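Long-range contacts in ORF10 (Moritella marina, PDB 6RIW), which forms the ketosynthase–chain length factor didomain of a polyunsaturated fatty acid synthase, whose ketosynthase half probably condenses acyl units into 3-oxoacyl chains on carrier protein: residues Cys115-Gly120 with Ala183-Ser188; Asn354-Leu359 with Gly409-Thr414. One frame throughout, in Å; residues are numbered along the deposited sequence.

Contact 1 (Cys115-Gly120 with Ala183-Ser188)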
ATOM      1  N   CYS A 115     -13.604  13.895  11.542  1.00 18.71           N
ATOM      2  CA  CYS A 115     -13.588  12.478  11.195  1.00 16.33           C
ATOM      3  C   CYS A 115     -12.418  12.203  10.255  1.00 17.00           C
ATOM      4  O   CYS A 115     -12.210  12.947   9.289  1.00 17.07           O
ATOM      5  CB  CYS A 115     -14.896  12.068  10.519  1.00 16.26           C
ATOM      6  SG  CYS A 115     -15.097  10.294  10.182  1.00 20.51           S
ATOM      7  N   GLY A 116     -11.651  11.152  10.543  1.00 16.30           N
ATOM      8  CA  GLY A 116     -10.580  10.709   9.677  1.00 16.07           C
ATOM      9  C   GLY A 116     -10.927   9.373   9.033  1.00 14.73           C
ATOM     10  O   GLY A 116     -12.008   8.821   9.242  1.00 15.45           O
ATOM     11  N   VAL A 117      -9.993   8.864   8.224  1.00 14.55           N
ATOM     12  CA  VAL A 117     -10.201   7.560   7.579  1.00 12.38           C
ATOM     13  C   VAL A 117      -8.858   6.854   7.417  1.00 16.45           C
ATOM     14  O   VAL A 117      -7.877   7.466   6.993  1.00 13.80           O
ATOM     15  CB  VAL A 117     -10.940   7.678   6.228  1.00 15.92           C
ATOM     16  CG1 VAL A 117     -10.281   8.720   5.302  1.00 16.52           C
ATOM     17  CG2 VAL A 117     -11.050   6.295   5.551  1.00 15.56           C
ATOM     18  N   ILE A 118      -8.808   5.569   7.783  1.00 13.41           N
ATOM     19  CA  ILE A 118      -7.645   4.713   7.538  1.00 13.80           C
ATOM     20  C   ILE A 118      -8.098   3.532   6.686  1.00 14.97           C
ATOM     21  O   ILE A 118      -9.032   2.812   7.058  1.00 14.90           O
ATOM     22  CB  ILE A 118      -6.984   4.239   8.851  1.00 12.96           C
ATOM     23  CG1 ILE A 118      -6.495   5.452   9.651  1.00 13.97           C
ATOM     24  CG2 ILE A 118      -5.810   3.312   8.549  1.00 11.36           C
ATOM     25  CD1 ILE A 118      -5.988   5.101  11.062  1.00 15.21           C
ATOM     26  N   LEU A 119      -7.430   3.317   5.548  1.00 12.10           N
ATOM     27  CA  LEU A 119      -7.906   2.382   4.531  1.00 11.23           C
ATOM     28  C   LEU A 119      -6.839   1.331   4.260  1.00 12.87           C
ATOM     29  O   LEU A 119      -5.747   1.677   3.810  1.00 12.35           O
ATOM     30  CB  LEU A 119      -8.232   3.131   3.230  1.00 11.18           C
ATOM     31  CG  LEU A 119      -8.691   2.291   2.036  1.00 14.49           C
ATOM     32  CD1 LEU A 119     -10.110   1.807   2.288  1.00 15.43           C
ATOM     33  CD2 LEU A 119      -8.594   3.119   0.733  1.00 16.48           C
ATOM     34  N   GLY A 120      -7.150   0.057   4.501  1.00 13.54           N
ATOM     35  CA  GLY A 120      -6.262  -1.003   4.030  1.00 11.47           C
ATOM     36  C   GLY A 120      -6.375  -1.157   2.517  1.00 14.35           C
ATOM     37  O   GLY A 120      -7.467  -1.092   1.946  1.00 14.00           O
ATOM     38  N   ALA A 183     -16.332  12.578   0.742  1.00 17.48           N
ATOM     39  CA  ALA A 183     -17.266  12.564   1.857  1.00 20.83           C
ATOM     40  C   ALA A 183     -17.151  13.800   2.747  1.00 21.04           C
ATOM     41  O   ALA A 183     -17.901  13.913   3.712  1.00 23.57           O
ATOM     42  CB  ALA A 183     -17.072  11.299   2.700  1.00 17.80           C
ATOM     43  N   GLY A 184     -16.233  14.720   2.458  1.00 19.64           N
ATOM     44  CA  GLY A 184     -16.108  15.911   3.282  1.00 20.06           C
ATOM     45  C   GLY A 184     -15.487  15.691   4.642  1.00 21.69           C
ATOM     46  O   GLY A 184     -15.831  16.396   5.596  1.00 21.65           O
ATOM     47  N   LEU A 185     -14.566  14.744   4.761  1.00 18.67           N
ATOM     48  CA  LEU A 185     -13.885  14.484   6.029  1.00 19.42           C
ATOM     49  C   LEU A 185     -12.771  15.499   6.291  1.00 21.60           C
ATOM     50  O   LEU A 185     -11.935  15.749   5.418  1.00 20.50           O
ATOM     51  CB  LEU A 185     -13.280  13.084   6.003  1.00 18.94           C
ATOM     52  CG  LEU A 185     -14.214  11.970   5.557  1.00 20.01           C
ATOM     53  CD1 LEU A 185     -13.485  10.646   5.780  1.00 20.32           C
ATOM     54  CD2 LEU A 185     -15.523  12.045   6.356  1.00 16.93           C
ATOM     55  N   GLY A 186     -12.717  16.033   7.510  1.00 20.88           N
ATOM     56  CA  GLY A 186     -11.688  17.005   7.847  1.00 17.32           C
ATOM     57  C   GLY A 186     -10.531  16.517   8.706  1.00 21.01           C
ATOM     58  O   GLY A 186      -9.669  17.316   9.094  1.00 18.70           O
ATOM     59  N   GLY A 187     -10.485  15.220   9.022  1.00 15.38           N
ATOM     60  CA  GLY A 187      -9.465  14.670   9.888  1.00 19.44           C
ATOM     61  C   GLY A 187      -8.359  13.973   9.101  1.00 19.04           C
ATOM     62  O   GLY A 187      -8.223  14.134   7.890  1.00 18.25           O
ATOM     63  N   SER A 188      -7.529  13.224   9.826  1.00 16.82           N
ATOM     64  CA  SER A 188      -6.367  12.571   9.217  1.00 18.81           C
ATOM     65  C   SER A 188      -6.800  11.438   8.297  1.00 17.03           C
ATOM     66  O   SER A 188      -7.831  10.796   8.512  1.00 18.41           O
ATOM     67  CB  SER A 188      -5.432  12.002  10.288  1.00 21.21           C
ATOM     68  OG  SER A 188      -5.061  12.988  11.221  1.00 27.79           O
TER
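The parallel pairing of strands 115-120 and 189-193 in the thiolase-like ketosynthase fold begins already in the loop just before strand 189-193, where C115 and V117 meet L185-S188. Two backbone hydrogen bonds join loop to strand, out of regular parallel register. G187 N donates to C115 O (2.9 Å), rising 49° out of the carbonyl plane, whereas V117 N reaches S188 O (2.9 Å) almost in line with the carbonyl bond, at a C=O...N angle of 161°. G116 brings its CA to 3.0 Å from S188 O, and a side chain there would collide with that oxygen; G187 is similarly confined by C115 O. L185 supplies the apolar part: its CB rests 3.5 Å from C115 O. V117 CG1 stands between its backbone N and carbonyl carbon (chi1 51°), which brings it onto L185 CD1 at 3.8 Å, the side chains crossing at nearly a right angle. L185 CD2 faces C115 CB more loosely, at 4.2 Å. Just ahead, G184 ends helix 174-183 in a Schellman motif. L185 also touches A180 of that helix and L219 of strand 217-224, whose M217 and L219 hydrogen-bond the backbone of G116, while S188 OG bonds to E674 OE2 in helix 668-682 of the second ketosynthase-like half, probably the chain length factor.

Contact 2 (Asn354-Leu359 with Gly409-Thr414)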
ATOM      1  N   ASN A 354      -7.887 -22.847  30.234  1.00 32.72           N
ATOM      2  CA  ASN A 354      -8.819 -23.955  30.039  1.00 36.65           C
ATOM      3  C   ASN A 354     -10.106 -23.513  29.351  1.00 37.27           C
ATOM      4  O   ASN A 354     -11.205 -23.929  29.722  1.00 32.14           O
ATOM      5  CB  ASN A 354      -9.123 -24.654  31.360  1.00 40.80           C
ATOM      6  CG  ASN A 354      -8.431 -25.975  31.459  1.00 47.48           C
ATOM      7  OD1 ASN A 354      -8.637 -26.858  30.617  1.00 46.57           O
ATOM      8  ND2 ASN A 354      -7.573 -26.121  32.466  1.00 49.45           N
ATOM      9  N   ASN A 355      -9.970 -22.686  28.317  1.00 31.54           N
ATOM     10  CA  ASN A 355     -11.105 -22.246  27.526  1.00 32.83           C
ATOM     11  C   ASN A 355     -11.028 -22.846  26.124  1.00 29.22           C
ATOM     12  O   ASN A 355      -9.945 -22.993  25.550  1.00 29.71           O
ATOM     13  CB  ASN A 355     -11.150 -20.717  27.473  1.00 32.51           C
ATOM     14  CG  ASN A 355     -12.401 -20.186  26.798  1.00 33.40           C
ATOM     15  OD1 ASN A 355     -13.396 -20.901  26.641  1.00 32.18           O
ATOM     16  ND2 ASN A 355     -12.353 -18.918  26.391  1.00 27.64           N
ATOM     17  N   LYS A 356     -12.180 -23.204  25.576  1.00 31.45           N
ATOM     18  CA  LYS A 356     -12.271 -23.775  24.235  1.00 29.55           C
ATOM     19  C   LYS A 356     -13.350 -23.016  23.488  1.00 31.59           C
ATOM     20  O   LYS A 356     -14.466 -23.518  23.307  1.00 27.16           O
ATOM     21  CB  LYS A 356     -12.582 -25.271  24.276  1.00 32.95           C
ATOM     22  CG  LYS A 356     -11.486 -26.090  24.895  1.00 33.04           C
ATOM     23  CD  LYS A 356     -11.773 -27.573  24.733  1.00 33.34           C
ATOM     24  CE  LYS A 356     -10.600 -28.394  25.199  1.00 33.68           C
ATOM     25  NZ  LYS A 356     -10.549 -29.677  24.467  1.00 38.04           N
ATOM     26  N   PRO A 357     -13.057 -21.794  23.046  1.00 27.77           N
ATOM     27  CA  PRO A 357     -14.066 -21.023  22.321  1.00 27.18           C
ATOM     28  C   PRO A 357     -14.444 -21.709  21.017  1.00 22.57           C
ATOM     29  O   PRO A 357     -13.675 -22.480  20.436  1.00 25.87           O
ATOM     30  CB  PRO A 357     -13.381 -19.666  22.069  1.00 26.24           C
ATOM     31  CG  PRO A 357     -11.928 -19.942  22.158  1.00 30.29           C
ATOM     32  CD  PRO A 357     -11.781 -21.067  23.176  1.00 29.40           C
ATOM     33  N   LEU A 358     -15.660 -21.414  20.564  1.00 25.74           N
ATOM     34  CA  LEU A 358     -16.071 -21.804  19.223  1.00 24.69           C
ATOM     35  C   LEU A 358     -15.200 -21.084  18.201  1.00 27.71           C
ATOM     36  O   LEU A 358     -14.672 -20.005  18.471  1.00 24.04           O
ATOM     37  CB  LEU A 358     -17.545 -21.466  18.996  1.00 26.53           C
ATOM     38  CG  LEU A 358     -18.501 -22.227  19.921  1.00 28.82           C
ATOM     39  CD1 LEU A 358     -19.949 -21.995  19.537  1.00 24.60           C
ATOM     40  CD2 LEU A 358     -18.148 -23.719  19.916  1.00 26.97           C
ATOM     41  N   LEU A 359     -15.043 -21.698  17.024  1.00 25.73           N
ATOM     42  CA  LEU A 359     -14.149 -21.191  15.988  1.00 24.98           C
ATOM     43  C   LEU A 359     -14.852 -21.196  14.639  1.00 28.88           C
ATOM     44  O   LEU A 359     -15.696 -22.053  14.367  1.00 24.66           O
ATOM     45  CB  LEU A 359     -12.875 -22.029  15.879  1.00 25.68           C
ATOM     46  CG  LEU A 359     -12.090 -22.423  17.125  1.00 27.89           C
ATOM     47  CD1 LEU A 359     -11.048 -23.471  16.729  1.00 25.16           C
ATOM     48  CD2 LEU A 359     -11.421 -21.207  17.752  1.00 24.06           C
ATOM     49  N   GLY A 409     -13.281 -30.511  15.863  1.00 31.47           N
ATOM     50  CA  GLY A 409     -14.548 -30.171  15.240  1.00 31.17           C
ATOM     51  C   GLY A 409     -15.672 -29.888  16.218  1.00 32.16           C
ATOM     52  O   GLY A 409     -16.667 -29.260  15.838  1.00 28.66           O
ATOM     53  N   GLU A 410     -15.545 -30.334  17.472  1.00 31.03           N
ATOM     54  CA  GLU A 410     -16.547 -29.981  18.469  1.00 30.53           C
ATOM     55  C   GLU A 410     -16.599 -28.476  18.725  1.00 32.26           C
ATOM     56  O   GLU A 410     -17.626 -27.968  19.195  1.00 30.00           O
ATOM     57  CB  GLU A 410     -16.279 -30.728  19.781  1.00 38.86           C
ATOM     58  CG  GLU A 410     -17.259 -30.377  20.904  1.00 46.10           C
ATOM     59  CD  GLU A 410     -17.576 -31.543  21.824  1.00 57.91           C
ATOM     60  OE1 GLU A 410     -18.766 -31.941  21.892  1.00 60.87           O
ATOM     61  OE2 GLU A 410     -16.638 -32.046  22.485  1.00 59.70           O
ATOM     62  N   GLN A 411     -15.530 -27.744  18.420  1.00 30.83           N
ATOM     63  CA  GLN A 411     -15.518 -26.296  18.581  1.00 29.41           C
ATOM     64  C   GLN A 411     -15.805 -25.549  17.284  1.00 31.41           C
ATOM     65  O   GLN A 411     -15.670 -24.323  17.259  1.00 28.20           O
ATOM     66  CB  GLN A 411     -14.172 -25.828  19.140  1.00 30.36           C
ATOM     67  CG  GLN A 411     -13.999 -26.062  20.621  1.00 31.74           C
ATOM     68  CD  GLN A 411     -13.689 -27.521  20.940  1.00 34.72           C
ATOM     69  OE1 GLN A 411     -12.849 -28.149  20.292  1.00 31.07           O
ATOM     70  NE2 GLN A 411     -14.377 -28.065  21.940  1.00 34.71           N
ATOM     71  N   MET A 412     -16.179 -26.241  16.207  1.00 29.16           N
ATOM     72  CA  MET A 412     -16.355 -25.598  14.903  1.00 28.99           C
ATOM     73  C   MET A 412     -17.777 -25.766  14.378  1.00 28.48           C
ATOM     74  O   MET A 412     -18.082 -26.773  13.714  1.00 33.04           O
ATOM     75  CB  MET A 412     -15.343 -26.152  13.902  1.00 28.10           C
ATOM     76  CG  MET A 412     -13.925 -26.240  14.446  1.00 31.13           C
ATOM     77  SD  MET A 412     -12.832 -27.060  13.281  1.00 31.95           S
ATOM     78  CE  MET A 412     -11.296 -27.124  14.202  1.00 34.24           C
ATOM     79  N   PRO A 413     -18.660 -24.798  14.608  1.00 29.73           N
ATOM     80  CA  PRO A 413     -20.040 -24.908  14.114  1.00 29.63           C
ATOM     81  C   PRO A 413     -20.094 -25.067  12.602  1.00 32.48           C
ATOM     82  O   PRO A 413     -19.451 -24.324  11.854  1.00 29.77           O
ATOM     83  CB  PRO A 413     -20.684 -23.586  14.558  1.00 31.74           C
ATOM     84  CG  PRO A 413     -19.805 -23.063  15.635  1.00 33.33           C
ATOM     85  CD  PRO A 413     -18.424 -23.549  15.350  1.00 30.58           C
ATOM     86  N   THR A 414     -20.873 -26.056  12.159  1.00 27.61           N
ATOM     87  CA  THR A 414     -21.156 -26.310  10.753  1.00 30.23           C
ATOM     88  C   THR A 414     -22.630 -26.094  10.439  1.00 33.22           C
ATOM     89  O   THR A 414     -23.084 -26.397   9.330  1.00 33.67           O
ATOM     90  CB  THR A 414     -20.722 -27.728  10.390  1.00 37.34           C
ATOM     91  OG1 THR A 414     -21.502 -28.660  11.154  1.00 37.53           O
ATOM     92  CG2 THR A 414     -19.244 -27.919  10.718  1.00 32.83           C
TER
HETATM   93  O   HOH W   1     -16.913 -23.098  12.254  1.00 36.06           O
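Q411 turns CG beside its own backbone N, opposite the carbonyl carbon (chi1 -77°), and then bends at chi2 (77°), which folds the side chain against K356 and P357. Q411 CB and CG each lie 3.6 Å from P357 O, a buried oxygen that has no polar partner in the model and is covered here by methylenes. K356 runs extended beyond CG and crosses the glutamine at an oblique angle, with K356 CD 3.9 Å from Q411 NE2. The polar ends point to other partners: Q411 OE1 accepts from T408 N, and K356 NZ bonds to Y406 O while its charge also makes a cation-pi contact with Y406.

The Q411 backbone makes the one direct hydrogen bond between the two segments. L359 N donates to Q411 O over 2.7 Å, nearly along the C=O axis (172°), and L358 CA approaches Q411 O at 3.2 Å in a CA-H...O contact. One water donates to both L359 O and P413 O, bridging the two segments beyond that bond. P413 CD packs 3.3 Å from L359 O, and P413 CG meets L358 CD1 at 4.0 Å.

An alanine in place of this glutamine would probably leave T408 N without its acceptor and strip P357 O and the K356 aliphatic chain of the cover of CG and the amide.

L358 bonds by its backbone to D326 and I328, whereas L359 N turns to the loop; L359 packs its side chain on L343 and M346. Strand 327-329, helix 336-350 and parallel strand 358-360 thus form a beta-alpha-beta unit of the thiolase-like fold, with the short 3-10 turn G409-Q411 docked beside its second strand.

How the contacts relate
Followed from the N terminus, contact 1 comes first: it closes a span of 62 residues that includes helices 129-148 and 174-183, tying the loop after helix 174-183 to strand 115-120. Contact 2 opens later and closes 49 residues, with helices 363-366 and 374-387 among them, tying the loop between strands 389-390 and 417-418 to the start of strand 358-360. The two loops are in series, neither nested nor crossed. The centres of contact 1 and contact 2 are about 37 Å apart. The nearest atoms of contact 1 and contact 2 are about 24 Å apart. Both lie in the first ketosynthase half; the centre of contact 1 lies about 17 Å, that of contact 2 about 35 Å, from the chain centre.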